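5-methylthioribose-1-phosphate isomerase (Saccharomyces cerevisiae, PDB 1W2W) interconverts 5-methylthioribose 1-phosphate and 5-methylthioribulose 1-phosphate, an early step of the methionine salvage pathway. Local coordinates at residues P34-K46 and V59-I71. Residues are numbered along the deposited sequence; the frame is centred on the assembly and turned at random.
Sequences PIHTIDDGYSVIK and VGSLSVLTEVQLI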
loop_
_atom_site.group_PDB
_atom_site.type_symbol
_atom_site.label_atom_id
_atom_site.label_comp_id
_atom_site.label_asym_id
_atom_site.label_seq_id
_atom_site.Cartn_x
_atom_site.Cartn_y
_atom_site.Cartn_z
ATOM N N PRO A 34 -24.090 13.359 -14.740
ATOM C CA PRO A 34 -24.294 14.321 -15.831
ATOM C C PRO A 34 -23.469 15.576 -15.608
ATOM O O PRO A 34 -23.306 16.006 -14.462
ATOM C CB PRO A 34 -25.795 14.654 -15.749
ATOM C CG PRO A 34 -26.168 14.368 -14.337
ATOM C CD PRO A 34 -25.290 13.200 -13.894
ATOM N N ILE A 35 -22.959 16.157 -16.695
ATOM C CA ILE A 35 -22.262 17.433 -16.600
ATOM C C ILE A 35 -23.062 18.507 -17.337
ATOM O O ILE A 35 -23.237 18.420 -18.545
ATOM C CB ILE A 35 -20.859 17.316 -17.229
ATOM C CG1 ILE A 35 -20.072 16.158 -16.597
ATOM C CG2 ILE A 35 -20.122 18.653 -17.162
ATOM C CD1 ILE A 35 -19.673 16.359 -15.127
ATOM N N HIS A 36 -23.550 19.504 -16.605
ATOM C CA HIS A 36 -24.338 20.581 -17.207
ATOM C C HIS A 36 -23.655 21.939 -17.093
ATOM O O HIS A 36 -23.789 22.792 -17.978
ATOM C CB HIS A 36 -25.743 20.623 -16.587
ATOM C CG HIS A 36 -26.541 19.378 -16.835
ATOM N ND1 HIS A 36 -26.945 18.995 -18.094
ATOM C CD2 HIS A 36 -27.001 18.429 -15.986
ATOM C CE1 HIS A 36 -27.621 17.861 -18.012
ATOM N NE2 HIS A 36 -27.667 17.495 -16.745
ATOM N N THR A 37 -22.934 22.148 -15.999
ATOM C CA THR A 37 -22.339 23.452 -15.729
ATOM C C THR A 37 -20.924 23.328 -15.212
ATOM O O THR A 37 -20.437 22.218 -14.943
ATOM C CB THR A 37 -23.148 24.202 -14.666
ATOM O OG1 THR A 37 -22.933 23.575 -13.389
ATOM C CG2 THR A 37 -24.644 24.053 -14.935
ATOM N N ILE A 38 -20.280 24.479 -15.053
ATOM C CA ILE A 38 -18.925 24.500 -14.520
ATOM C C ILE A 38 -18.919 24.020 -13.073
ATOM O O ILE A 38 -17.925 23.461 -12.596
ATOM C CB ILE A 38 -18.295 25.891 -14.703
ATOM C CG1 ILE A 38 -18.036 26.111 -16.202
ATOM C CG2 ILE A 38 -16.965 25.992 -13.954
ATOM C CD1 ILE A 38 -17.651 27.541 -16.578
ATOM N N ASP A 39 -20.035 24.198 -12.368
ATOM C CA ASP A 39 -20.089 23.675 -11.003
ATOM C C ASP A 39 -19.985 22.159 -11.006
ATOM O O ASP A 39 -19.407 21.590 -10.084
ATOM C CB ASP A 39 -21.365 24.084 -10.259
ATOM C CG ASP A 39 -21.473 25.572 -10.081
ATOM O OD1 ASP A 39 -20.631 26.144 -9.356
ATOM O OD2 ASP A 39 -22.358 26.245 -10.640
ATOM N N ASP A 40 -20.552 21.514 -12.027
ATOM C CA ASP A 40 -20.513 20.055 -12.120
ATOM C C ASP A 40 -19.090 19.597 -12.429
ATOM O O ASP A 40 -18.598 18.641 -11.836
ATOM C CB ASP A 40 -21.447 19.554 -13.218
ATOM C CG ASP A 40 -22.909 19.836 -12.916
ATOM O OD1 ASP A 40 -23.274 19.940 -11.717
ATOM O OD2 ASP A 40 -23.757 19.967 -13.823
ATOM N N GLY A 41 -18.451 20.290 -13.363
ATOM C CA GLY A 41 -17.065 20.030 -13.707
ATOM C C GLY A 41 -16.183 20.159 -12.481
ATOM O O GLY A 41 -15.379 19.273 -12.186
ATOM N N TYR A 42 -16.345 21.259 -11.750
ATOM C CA TYR A 42 -15.564 21.477 -10.535
ATOM C C TYR A 42 -15.829 20.349 -9.551
ATOM O O TYR A 42 -14.899 19.810 -8.953
ATOM C CB TYR A 42 -15.949 22.815 -9.884
ATOM C CG TYR A 42 -15.272 23.069 -8.555
ATOM C CD1 TYR A 42 -14.074 23.766 -8.487
ATOM C CD2 TYR A 42 -15.837 22.613 -7.370
ATOM C CE1 TYR A 42 -13.452 24.008 -7.267
ATOM C CE2 TYR A 42 -15.229 22.848 -6.151
ATOM C CZ TYR A 42 -14.035 23.544 -6.107
ATOM O OH TYR A 42 -13.429 23.778 -4.895
ATOM N N SER A 43 -17.102 19.997 -9.376
ATOM C CA SER A 43 -17.453 19.009 -8.365
ATOM C C SER A 43 -16.868 17.636 -8.668
ATOM O O SER A 43 -16.310 16.994 -7.771
ATOM C CB SER A 43 -18.962 18.899 -8.186
ATOM O OG SER A 43 -19.253 17.974 -7.142
ATOM N N VAL A 44 -16.982 17.177 -9.913
ATOM C CA VAL A 44 -16.456 15.837 -10.199
ATOM C C VAL A 44 -14.931 15.777 -10.174
ATOM O O VAL A 44 -14.360 14.725 -9.886
ATOM C CB VAL A 44 -17.003 15.211 -11.488
ATOM C CG1 VAL A 44 -18.538 15.094 -11.426
ATOM C CG2 VAL A 44 -16.530 15.991 -12.729
ATOM N N ILE A 45 -14.272 16.894 -10.474
ATOM C CA ILE A 45 -12.820 16.948 -10.389
ATOM C C ILE A 45 -12.365 16.974 -8.927
ATOM O O ILE A 45 -11.510 16.199 -8.509
ATOM C CB ILE A 45 -12.244 18.155 -11.156
ATOM C CG1 ILE A 45 -12.499 18.014 -12.664
ATOM C CG2 ILE A 45 -10.743 18.289 -10.879
ATOM C CD1 ILE A 45 -12.259 19.339 -13.436
ATOM N N LYS A 46 -12.954 17.867 -8.143
ATOM C CA LYS A 46 -12.484 18.060 -6.776
ATOM C C LYS A 46 -12.682 16.787 -5.950
ATOM O O LYS A 46 -11.827 16.417 -5.154
ATOM C CB LYS A 46 -13.210 19.254 -6.167
ATOM C CG LYS A 46 -13.037 19.447 -4.684
ATOM C CD LYS A 46 -11.650 19.943 -4.353
ATOM C CE LYS A 46 -11.617 20.502 -2.921
ATOM N NZ LYS A 46 -10.235 20.913 -2.556
ATOM N N VAL A 59 -12.936 16.879 -18.974
ATOM C CA VAL A 59 -14.221 17.165 -18.312
ATOM C C VAL A 59 -14.363 18.640 -17.939
ATOM O O VAL A 59 -15.452 19.218 -18.075
ATOM C CB VAL A 59 -14.521 16.265 -17.092
ATOM C CG1 VAL A 59 -13.704 16.696 -15.874
ATOM C CG2 VAL A 59 -16.018 16.379 -16.724
ATOM N N GLY A 60 -13.269 19.250 -17.490
ATOM C CA GLY A 60 -13.258 20.680 -17.195
ATOM C C GLY A 60 -13.645 21.512 -18.412
ATOM O O GLY A 60 -14.555 22.357 -18.343
ATOM N N SER A 61 -12.951 21.267 -19.522
ATOM C CA SER A 61 -13.223 21.937 -20.788
ATOM C C SER A 61 -14.671 21.717 -21.243
ATOM O O SER A 61 -15.355 22.661 -21.621
ATOM C CB SER A 61 -12.245 21.455 -21.863
ATOM O OG SER A 61 -10.914 21.791 -21.503
ATOM N N LEU A 62 -15.131 20.471 -21.205
ATOM C CA LEU A 62 -16.491 20.137 -21.600
ATOM C C LEU A 62 -17.531 20.845 -20.737
ATOM O O LEU A 62 -18.579 21.260 -21.249
ATOM C CB LEU A 62 -16.728 18.622 -21.588
ATOM C CG LEU A 62 -16.095 17.860 -22.750
ATOM C CD1 LEU A 62 -16.173 16.365 -22.474
ATOM C CD2 LEU A 62 -16.788 18.177 -24.064
ATOM N N SER A 63 -17.252 20.997 -19.444
ATOM C CA SER A 63 -18.219 21.624 -18.543
ATOM C C SER A 63 -18.419 23.110 -18.860
ATOM O O SER A 63 -19.491 23.662 -18.596
ATOM C CB SER A 63 -17.856 21.409 -17.065
ATOM O OG SER A 63 -16.835 22.299 -16.639
ATOM N N VAL A 64 -17.396 23.749 -19.421
ATOM C CA VAL A 64 -17.534 25.130 -19.895
ATOM C C VAL A 64 -18.480 25.157 -21.099
ATOM O O VAL A 64 -19.371 26.018 -21.210
ATOM C CB VAL A 64 -16.164 25.726 -20.284
ATOM C CG1 VAL A 64 -16.315 27.199 -20.668
ATOM C CG2 VAL A 64 -15.164 25.611 -19.142
ATOM N N LEU A 65 -18.301 24.209 -22.012
ATOM C CA LEU A 65 -19.170 24.139 -23.180
ATOM C C LEU A 65 -20.620 23.831 -22.799
ATOM O O LEU A 65 -21.541 24.481 -23.297
ATOM C CB LEU A 65 -18.648 23.139 -24.222
ATOM C CG LEU A 65 -19.541 22.928 -25.460
ATOM C CD1 LEU A 65 -19.685 24.228 -26.266
ATOM C CD2 LEU A 65 -18.978 21.822 -26.344
ATOM N N THR A 66 -20.855 22.858 -21.927
ATOM C CA THR A 66 -22.238 22.602 -21.518
ATOM C C THR A 66 -22.843 23.829 -20.835
ATOM O O THR A 66 -24.035 24.104 -21.005
ATOM C CB THR A 66 -22.385 21.354 -20.612
ATOM O OG1 THR A 66 -21.500 21.448 -19.493
ATOM C CG2 THR A 66 -21.946 20.090 -21.323
ATOM N N GLU A 67 -22.032 24.559 -20.071
ATOM C CA GLU A 67 -22.522 25.761 -19.399
ATOM C C GLU A 67 -22.947 26.830 -20.403
ATOM O O GLU A 67 -24.033 27.412 -20.280
ATOM C CB GLU A 67 -21.512 26.337 -18.404
ATOM C CG GLU A 67 -22.013 27.633 -17.779
ATOM C CD GLU A 67 -21.449 27.879 -16.400
ATOM O OE1 GLU A 67 -21.106 29.039 -16.095
ATOM O OE2 GLU A 67 -21.351 26.911 -15.614
ATOM N N VAL A 68 -22.111 27.101 -21.402
ATOM C CA VAL A 68 -22.462 28.178 -22.325
ATOM C C VAL A 68 -23.646 27.788 -23.194
ATOM O O VAL A 68 -24.453 28.640 -23.589
ATOM C CB VAL A 68 -21.272 28.669 -23.169
ATOM C CG1 VAL A 68 -20.146 29.193 -22.273
ATOM C CG2 VAL A 68 -20.796 27.589 -24.081
ATOM N N GLN A 69 -23.772 26.496 -23.485
ATOM C CA GLN A 69 -24.923 26.036 -24.254
ATOM C C GLN A 69 -26.206 26.066 -23.448
ATOM O O GLN A 69 -27.277 26.350 -23.988
ATOM C CB GLN A 69 -24.673 24.659 -24.867
ATOM C CG GLN A 69 -23.464 24.702 -25.797
ATOM C CD GLN A 69 -23.360 23.497 -26.695
ATOM O OE1 GLN A 69 -23.794 22.400 -26.325
ATOM N NE2 GLN A 69 -22.796 23.689 -27.880
ATOM N N LEU A 70 -26.097 25.788 -22.154
ATOM C CA LEU A 70 -27.251 25.871 -21.268
ATOM C C LEU A 70 -27.750 27.314 -21.145
ATOM O O LEU A 70 -28.955 27.565 -21.176
ATOM C CB LEU A 70 -26.906 25.303 -19.887
ATOM C CG LEU A 70 -28.016 25.244 -18.833
ATOM C CD1 LEU A 70 -29.268 24.609 -19.395
ATOM C CD2 LEU A 70 -27.549 24.487 -17.591
ATOM N N ILE A 71 -26.844 28.271 -21.001
ATOM C CA ILE A 71 -27.303 29.643 -20.822
ATOM C C ILE A 71 -27.910 30.200 -22.111
ATOM O O ILE A 71 -28.733 31.119 -22.072
ATOM C CB ILE A 71 -26.205 30.556 -20.234
ATOM C CG1 ILE A 71 -25.014 30.680 -21.179
ATOM C CG2 ILE A 71 -25.728 30.016 -18.896
ATOM C CD1 ILE A 71 -23.833 31.400 -20.563
#
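E67 reaches across to the first turn of helix 38-46 in the N-terminal part of this isomerase, where helices 38-46 and 53-73 pack nearly antiparallel (158°), their axes within the two segments approaching to 8.0 Å. With CG anti to the backbone N (chi1 177°) and the chain extended beyond it, the glutamate is long enough for OE2 to accept a hydrogen bond from I38 N at 2.7 Å, nearly straight (173°), on the anti side of the carboxylate but tilted from its plane. A negative group at a helix start would probably gain from the dipole; E67 OE1 is in turn held by a salt bridge to R98 and a hydrogen bond with Y83. The I38 side chain crosses that of E67 at about a right angle, its CD1 lying against the carboxylate carbon and also meeting V64 CG2. T37, the N-cap, and D40 form a capping box: T37 OG1 accepts weakly from D40 N, while D40 OD2 takes T37 N and, in addition, H36 N.

Further along, small residues let the backbones close in: G41 faces S63, whose OG lies 3.7 Å from G41 CA and donates to G60 O in its own helix. Branched V59 suits the hydrophobic end, dividing its two methyls among three neighbours: CG2 meets I35 CD1 and V44 CG2, each at 4.0 Å, while V59 and I45 slide past each other in opposite directions, CG1 of V59 3.7 Å from CG1 of I45.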